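Local coordinates for eukaryotic translation initiation factor 2A (Schizosaccharomyces pombe, PDB 3WJ9), which probably helps start protein synthesis on a few specific mRNAs by directing methionyl-tRNAi to 40S ribosomal subunits in a codon-dependent manner, at residues 46-59 against 62-76. Numbering follows the deposited sequence.
Sequences GKLFAYATATQVVI and TESGAKLTQLPAANT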
ATOM      1  N   GLY A  46       8.391  -2.729  10.226  1.00 47.23           N
ATOM      2  CA  GLY A  46       8.335  -1.758  11.305  1.00 32.97           C
ATOM      3  C   GLY A  46       9.578  -1.661  12.168  1.00 42.21           C
ATOM      4  O   GLY A  46       9.520  -1.161  13.292  1.00 51.93           O
ATOM      5  N   LYS A  47      10.707  -2.134  11.654  1.00 36.16           N
ATOM      6  CA  LYS A  47      11.962  -2.035  12.389  1.00 45.59           C
ATOM      7  C   LYS A  47      12.602  -0.664  12.201  1.00 39.90           C
ATOM      8  O   LYS A  47      13.468  -0.264  12.979  1.00 39.52           O
ATOM      9  CB  LYS A  47      12.934  -3.134  11.954  1.00 51.78           C
ATOM     10  CG  LYS A  47      12.521  -4.532  12.376  1.00 59.16           C
ATOM     11  CD  LYS A  47      13.615  -5.544  12.075  1.00 60.56           C
ATOM     12  CE  LYS A  47      13.202  -6.948  12.484  1.00 64.29           C
ATOM     13  NZ  LYS A  47      14.273  -7.940  12.191  1.00 47.77           N
ATOM     14  N   LEU A  48      12.170   0.056  11.170  1.00 43.09           N
ATOM     15  CA  LEU A  48      12.744   1.363  10.865  1.00 30.99           C
ATOM     16  C   LEU A  48      11.685   2.445  10.656  1.00 33.32           C
ATOM     17  O   LEU A  48      10.533   2.154  10.339  1.00 35.29           O
ATOM     18  CB  LEU A  48      13.639   1.272   9.625  1.00 51.89           C
ATOM     19  CG  LEU A  48      14.913   0.430   9.742  1.00 54.37           C
ATOM     20  CD1 LEU A  48      15.706   0.451   8.443  1.00 44.45           C
ATOM     21  CD2 LEU A  48      15.766   0.920  10.898  1.00 45.66           C
ATOM     22  N   PHE A  49      12.098   3.695  10.837  1.00 30.54           N
ATOM     23  CA  PHE A  49      11.226   4.846  10.629  1.00 39.66           C
ATOM     24  C   PHE A  49      11.958   5.942   9.860  1.00 35.73           C
ATOM     25  O   PHE A  49      13.063   6.337  10.229  1.00 46.68           O
ATOM     26  CB  PHE A  49      10.717   5.388  11.969  1.00 46.78           C
ATOM     27  CG  PHE A  49       9.955   6.679  11.855  1.00 34.58           C
ATOM     28  CD1 PHE A  49       8.628   6.683  11.462  1.00 40.64           C
ATOM     29  CD2 PHE A  49      10.565   7.888  12.150  1.00 41.45           C
ATOM     30  CE1 PHE A  49       7.925   7.869  11.356  1.00 40.24           C
ATOM     31  CE2 PHE A  49       9.868   9.076  12.048  1.00 38.91           C
ATOM     32  CZ  PHE A  49       8.544   9.067  11.651  1.00 35.51           C
ATOM     33  N   ALA A  50      11.339   6.429   8.789  1.00 33.85           N
ATOM     34  CA  ALA A  50      11.939   7.476   7.973  1.00 28.23           C
ATOM     35  C   ALA A  50      11.003   8.667   7.838  1.00 30.51           C
ATOM     36  O   ALA A  50       9.805   8.498   7.629  1.00 34.09           O
ATOM     37  CB  ALA A  50      12.301   6.937   6.597  1.00 42.15           C
ATOM     38  N   TYR A  51      11.550   9.871   7.957  1.00 35.98           N
ATOM     39  CA  TYR A  51      10.765  11.071   7.710  1.00 40.91           C
ATOM     40  C   TYR A  51      11.549  12.056   6.859  1.00 48.21           C
ATOM     41  O   TYR A  51      12.772  12.152   6.963  1.00 42.94           O
ATOM     42  CB  TYR A  51      10.329  11.719   9.024  1.00 43.96           C
ATOM     43  CG  TYR A  51      11.462  12.221   9.886  1.00 40.81           C
ATOM     44  CD1 TYR A  51      12.043  11.402  10.843  1.00 48.97           C
ATOM     45  CD2 TYR A  51      11.940  13.517   9.755  1.00 45.24           C
ATOM     46  CE1 TYR A  51      13.076  11.852  11.635  1.00 55.00           C
ATOM     47  CE2 TYR A  51      12.972  13.976  10.543  1.00 40.41           C
ATOM     48  CZ  TYR A  51      13.538  13.140  11.482  1.00 55.24           C
ATOM     49  OH  TYR A  51      14.571  13.588  12.274  1.00 56.25           O
ATOM     50  N   ALA A  52      10.833  12.785   6.014  1.00 55.49           N
ATOM     51  CA  ALA A  52      11.470  13.693   5.078  1.00 49.31           C
ATOM     52  C   ALA A  52      11.304  15.143   5.500  1.00 57.10           C
ATOM     53  O   ALA A  52      10.211  15.582   5.856  1.00 66.18           O
ATOM     54  CB  ALA A  52      10.910  13.485   3.684  1.00 49.18           C
ATOM     55  N   THR A  53      12.413  15.871   5.477  1.00 66.07           N
ATOM     56  CA  THR A  53      12.393  17.315   5.618  1.00 55.13           C
ATOM     57  C   THR A  53      13.000  17.896   4.349  1.00 67.88           C
ATOM     58  O   THR A  53      13.465  17.148   3.489  1.00 79.58           O
ATOM     59  CB  THR A  53      13.168  17.791   6.859  1.00 51.82           C
ATOM     60  OG1 THR A  53      14.575  17.619   6.651  1.00 46.73           O
ATOM     61  CG2 THR A  53      12.731  17.022   8.098  1.00 45.37           C
ATOM     62  N   ALA A  54      12.995  19.218   4.225  1.00 62.63           N
ATOM     63  CA  ALA A  54      13.524  19.868   3.032  1.00 77.17           C
ATOM     64  C   ALA A  54      15.001  19.549   2.819  1.00 81.35           C
ATOM     65  O   ALA A  54      15.427  19.257   1.703  1.00 82.30           O
ATOM     66  CB  ALA A  54      13.320  21.370   3.117  1.00 86.23           C
ATOM     67  N   THR A  55      15.775  19.598   3.896  1.00 76.37           N
ATOM     68  CA  THR A  55      17.221  19.450   3.804  1.00 68.00           C
ATOM     69  C   THR A  55      17.667  17.993   3.686  1.00 70.40           C
ATOM     70  O   THR A  55      18.500  17.661   2.843  1.00 72.55           O
ATOM     71  CB  THR A  55      17.918  20.084   5.028  1.00 72.10           C
ATOM     72  OG1 THR A  55      17.466  21.433   5.191  1.00 87.35           O
ATOM     73  CG2 THR A  55      19.426  20.087   4.853  1.00 75.60           C
ATOM     74  N   GLN A  56      17.113  17.131   4.535  1.00 71.88           N
ATOM     75  CA  GLN A  56      17.631  15.775   4.712  1.00 56.28           C
ATOM     76  C   GLN A  56      16.547  14.706   4.885  1.00 55.83           C
ATOM     77  O   GLN A  56      15.351  14.997   4.831  1.00 66.32           O
ATOM     78  CB  GLN A  56      18.569  15.748   5.925  1.00 59.55           C
ATOM     79  CG  GLN A  56      19.752  16.695   5.832  1.00 82.03           C
ATOM     80  CD  GLN A  56      20.463  16.920   7.154  1.00 89.25           C
ATOM     81  OE1 GLN A  56      20.204  16.233   8.138  1.00 82.55           O
ATOM     82  NE2 GLN A  56      21.351  17.911   7.185  1.00 92.69           N
ATOM     83  N   VAL A  57      16.982  13.461   5.071  1.00 49.68           N
ATOM     84  CA  VAL A  57      16.087  12.354   5.398  1.00 45.20           C
ATOM     85  C   VAL A  57      16.707  11.515   6.515  1.00 59.38           C
ATOM     86  O   VAL A  57      17.849  11.071   6.401  1.00 50.18           O
ATOM     87  CB  VAL A  57      15.798  11.451   4.179  1.00 45.02           C
ATOM     88  CG1 VAL A  57      15.033  10.206   4.608  1.00 42.51           C
ATOM     89  CG2 VAL A  57      15.021  12.211   3.119  1.00 55.57           C
ATOM     90  N   VAL A  58      15.957  11.298   7.590  1.00 46.36           N
ATOM     91  CA  VAL A  58      16.497  10.613   8.762  1.00 42.81           C
ATOM     92  C   VAL A  58      15.835   9.262   9.015  1.00 49.79           C
ATOM     93  O   VAL A  58      14.611   9.142   9.001  1.00 52.33           O
ATOM     94  CB  VAL A  58      16.360  11.491  10.024  1.00 55.71           C
ATOM     95  CG1 VAL A  58      16.468  10.653  11.286  1.00 58.24           C
ATOM     96  CG2 VAL A  58      17.421  12.569  10.020  1.00 48.85           C
ATOM     97  N   ILE A  59      16.664   8.247   9.239  1.00 49.58           N
ATOM     98  CA  ILE A  59      16.187   6.907   9.551  1.00 37.23           C
ATOM     99  C   ILE A  59      16.462   6.567  11.016  1.00 41.07           C
ATOM    100  O   ILE A  59      17.611   6.582  11.462  1.00 49.62           O
ATOM    101  CB  ILE A  59      16.851   5.853   8.649  1.00 49.71           C
ATOM    102  CG1 ILE A  59      16.671   6.234   7.178  1.00 41.65           C
ATOM    103  CG2 ILE A  59      16.277   4.476   8.932  1.00 55.28           C
ATOM    104  CD1 ILE A  59      17.244   5.224   6.207  1.00 39.31           C
ATOM    105  N   THR A  62      12.978   2.145  15.680  1.00 49.24           N
ATOM    106  CA  THR A  62      11.653   2.249  16.287  1.00 48.41           C
ATOM    107  C   THR A  62      11.595   1.779  17.740  1.00 54.59           C
ATOM    108  O   THR A  62      10.576   1.950  18.410  1.00 68.76           O
ATOM    109  CB  THR A  62      10.615   1.449  15.481  1.00 39.44           C
ATOM    110  OG1 THR A  62      10.913   0.050  15.565  1.00 49.10           O
ATOM    111  CG2 THR A  62      10.627   1.884  14.027  1.00 35.35           C
ATOM    112  N   GLU A  63      12.681   1.185  18.223  1.00 57.45           N
ATOM    113  CA  GLU A  63      12.739   0.725  19.605  1.00 60.72           C
ATOM    114  C   GLU A  63      13.257   1.822  20.526  1.00 56.07           C
ATOM    115  O   GLU A  63      12.635   2.140  21.540  1.00 54.06           O
ATOM    116  CB  GLU A  63      13.618  -0.522  19.723  1.00 59.33           C
ATOM    117  CG  GLU A  63      12.944  -1.673  20.448  1.00 57.92           C
ATOM    118  CD  GLU A  63      11.679  -2.132  19.751  1.00 67.97           C
ATOM    119  OE1 GLU A  63      11.783  -2.839  18.726  1.00 72.97           O
ATOM    120  OE2 GLU A  63      10.579  -1.773  20.219  1.00 63.55           O
ATOM    121  N   SER A  64      14.394   2.407  20.166  1.00 48.44           N
ATOM    122  CA  SER A  64      15.015   3.434  20.992  1.00 45.13           C
ATOM    123  C   SER A  64      14.694   4.842  20.497  1.00 61.67           C
ATOM    124  O   SER A  64      14.710   5.796  21.270  1.00 68.05           O
ATOM    125  CB  SER A  64      16.531   3.228  21.039  1.00 55.49           C
ATOM    126  OG  SER A  64      17.089   3.233  19.738  1.00 54.18           O
ATOM    127  N   GLY A  65      14.386   4.963  19.211  1.00 53.34           N
ATOM    128  CA  GLY A  65      14.167   6.261  18.601  1.00 42.71           C
ATOM    129  C   GLY A  65      15.480   6.818  18.091  1.00 47.74           C
ATOM    130  O   GLY A  65      15.531   7.914  17.534  1.00 55.89           O
ATOM    131  N   ALA A  66      16.545   6.046  18.277  1.00 47.65           N
ATOM    132  CA  ALA A  66      17.887   6.480  17.910  1.00 45.61           C
ATOM    133  C   ALA A  66      18.029   6.696  16.411  1.00 47.81           C
ATOM    134  O   ALA A  66      17.667   5.835  15.608  1.00 52.73           O
ATOM    135  CB  ALA A  66      18.920   5.471  18.392  1.00 40.61           C
ATOM    136  N   LYS A  67      18.553   7.860  16.047  1.00 48.55           N
ATOM    137  CA  LYS A  67      18.882   8.150  14.661  1.00 45.60           C
ATOM    138  C   LYS A  67      19.956   7.177  14.192  1.00 50.77           C
ATOM    139  O   LYS A  67      20.908   6.897  14.920  1.00 56.25           O
ATOM    140  CB  LYS A  67      19.353   9.596  14.511  1.00 54.19           C
ATOM    141  CG  LYS A  67      19.788   9.969  13.108  1.00 67.49           C
ATOM    142  CD  LYS A  67      20.267  11.407  13.053  1.00 64.54           C
ATOM    143  CE  LYS A  67      20.502  11.853  11.625  1.00 74.39           C
ATOM    144  NZ  LYS A  67      20.866  13.295  11.546  1.00 87.47           N
ATOM    145  N   LEU A  68      19.793   6.652  12.984  1.00 52.58           N
ATOM    146  CA  LEU A  68      20.715   5.651  12.466  1.00 51.66           C
ATOM    147  C   LEU A  68      21.449   6.133  11.222  1.00 56.21           C
ATOM    148  O   LEU A  68      22.675   6.051  11.144  1.00 66.30           O
ATOM    149  CB  LEU A  68      19.966   4.353  12.147  1.00 47.90           C
ATOM    150  CG  LEU A  68      19.372   3.568  13.316  1.00 59.82           C
ATOM    151  CD1 LEU A  68      18.545   2.405  12.799  1.00 51.09           C
ATOM    152  CD2 LEU A  68      20.472   3.075  14.239  1.00 55.31           C
ATOM    153  N   THR A  69      20.693   6.644  10.257  1.00 53.26           N
ATOM    154  CA  THR A  69      21.235   6.949   8.940  1.00 53.41           C
ATOM    155  C   THR A  69      20.861   8.351   8.476  1.00 56.40           C
ATOM    156  O   THR A  69      19.789   8.859   8.809  1.00 52.34           O
ATOM    157  CB  THR A  69      20.739   5.926   7.898  1.00 54.75           C
ATOM    158  OG1 THR A  69      20.994   4.600   8.376  1.00 39.17           O
ATOM    159  CG2 THR A  69      21.433   6.122   6.551  1.00 50.38           C
ATOM    160  N   GLN A  70      21.752   8.972   7.710  1.00 66.90           N
ATOM    161  CA  GLN A  70      21.471  10.276   7.130  1.00 64.44           C
ATOM    162  C   GLN A  70      21.562  10.252   5.605  1.00 58.43           C
ATOM    163  O   GLN A  70      22.588   9.878   5.038  1.00 67.10           O
ATOM    164  CB  GLN A  70      22.426  11.327   7.689  1.00 74.51           C
ATOM    165  CG  GLN A  70      22.129  12.716   7.185  1.00 69.70           C
ATOM    166  CD  GLN A  70      20.677  13.083   7.402  1.00 69.61           C
ATOM    167  OE1 GLN A  70      20.270  13.424   8.511  1.00 86.30           O
ATOM    168  NE2 GLN A  70      19.884  13.007   6.342  1.00 68.93           N
ATOM    169  N   LEU A  71      20.480  10.657   4.948  1.00 51.98           N
ATOM    170  CA  LEU A  71      20.447  10.740   3.493  1.00 49.49           C
ATOM    171  C   LEU A  71      20.318  12.184   3.022  1.00 52.97           C
ATOM    172  O   LEU A  71      19.383  12.887   3.409  1.00 65.86           O
ATOM    173  CB  LEU A  71      19.293   9.908   2.937  1.00 45.93           C
ATOM    174  CG  LEU A  71      19.122   8.513   3.541  1.00 42.95           C
ATOM    175  CD1 LEU A  71      17.952   7.792   2.897  1.00 30.66           C
ATOM    176  CD2 LEU A  71      20.403   7.710   3.396  1.00 51.49           C
ATOM    177  N   PRO A  72      21.256  12.631   2.173  1.00 59.62           N
ATOM    178  CA  PRO A  72      21.213  13.985   1.614  1.00 51.58           C
ATOM    179  C   PRO A  72      20.146  14.126   0.532  1.00 50.53           C
ATOM    180  O   PRO A  72      20.439  14.596  -0.566  1.00 64.45           O
ATOM    181  CB  PRO A  72      22.615  14.166   1.029  1.00 44.64           C
ATOM    182  CG  PRO A  72      23.048  12.789   0.679  1.00 52.66           C
ATOM    183  CD  PRO A  72      22.435  11.878   1.712  1.00 63.94           C
ATOM    184  N   ALA A  73      18.920  13.720   0.852  1.00 60.18           N
ATOM    185  CA  ALA A  73      17.805  13.805  -0.081  1.00 73.09           C
ATOM    186  C   ALA A  73      16.959  15.045   0.183  1.00 63.62           C
ATOM    187  O   ALA A  73      16.287  15.146   1.211  1.00 68.76           O
ATOM    188  CB  ALA A  73      16.951  12.552   0.004  1.00 73.23           C
ATOM    189  N   ALA A  74      16.997  15.985  -0.754  1.00 63.06           N
ATOM    190  CA  ALA A  74      16.251  17.231  -0.626  1.00 68.00           C
ATOM    191  C   ALA A  74      15.046  17.256  -1.559  1.00 63.63           C
ATOM    192  O   ALA A  74      14.989  16.500  -2.528  1.00 78.76           O
ATOM    193  CB  ALA A  74      17.157  18.417  -0.908  1.00 88.43           C
ATOM    194  N   ASN A  75      14.086  18.126  -1.250  1.00 66.55           N
ATOM    195  CA  ASN A  75      12.903  18.332  -2.085  1.00 70.60           C
ATOM    196  C   ASN A  75      12.090  17.058  -2.309  1.00 63.60           C
ATOM    197  O   ASN A  75      11.377  16.941  -3.304  1.00 67.36           O
ATOM    198  CB  ASN A  75      13.310  18.918  -3.440  1.00 75.14           C
ATOM    199  CG  ASN A  75      14.276  20.080  -3.307  1.00 78.14           C
ATOM    200  OD1 ASN A  75      14.062  20.995  -2.513  1.00 70.73           O
ATOM    201  ND2 ASN A  75      15.353  20.044  -4.084  1.00 59.05           N
ATOM    202  N   THR A  76      12.202  16.108  -1.387  1.00 59.24           N
ATOM    203  CA  THR A  76      11.501  14.832  -1.514  1.00 55.26           C
ATOM    204  C   THR A  76       9.999  15.004  -1.343  1.00 60.06           C
ATOM    205  O   THR A  76       9.543  15.930  -0.679  1.00 69.29           O
ATOM    206  CB  THR A  76      11.998  13.799  -0.485  1.00 51.72           C
ATOM    207  OG1 THR A  76      12.063  14.406   0.809  1.00 63.33           O
ATOM    208  CG2 THR A  76      13.377  13.291  -0.866  1.00 57.23           C
TER
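V57 and L71 form an antiparallel hydrogen-bonded pair, each backbone N donating to the other's O; L71 N reaches V57 O over 3.0 Å. V58 with Q70 is the non-hydrogen-bonded pair between this and I59 with T69, where I59 N points at T69 O with an N-H...O angle of 172°. There L68 and T69 both face I59, a classic beta bulge: L68 N donates to I59 O at 2.7 Å, and T69 N adds a weak second bond to the same oxygen.

I59 runs beside T69, both pointing the same way. Its CB lies 4.0 Å from T69 CB. CG1, placed beside the backbone N (chi1 -53°), continues along T69 CB, and CD1 then touches T69 CB at 3.9 Å and L71 CD1 at 4.2 Å. V57 extends this mostly apolar face, with CG2 against A73 CB. I59 and L71 also meet L88 of the adjoining sheet, while T69 OG1 bonds to T111 O.

The other face carries V58 and Q70. The extended K67 chain crosses V58 at about a right angle, CG against CG1 and CE against CG2, and NZ donates to Q70 OE1 (3.1 Å) on a lone pair, in the amide plane. A bend at chi2 (52°) folds the Q70 amide back over the strand pair, setting OE1 3.3 Å from V58 CG2. An alanine in place of Q70 would probably leave the K67 ammonium without this acceptor and remove part of the cover over V58 CG2.

At the far end T62 OG1 donates to G46 O (2.9 Å). Strands 57-61 and 67-71 form the outer hairpin of a four-stranded blade in the beta-propeller part of the longer factor: backbone bonds knit them, the mostly apolar face packs on the next blade, and K67 and Q70 pair over V58 on the other.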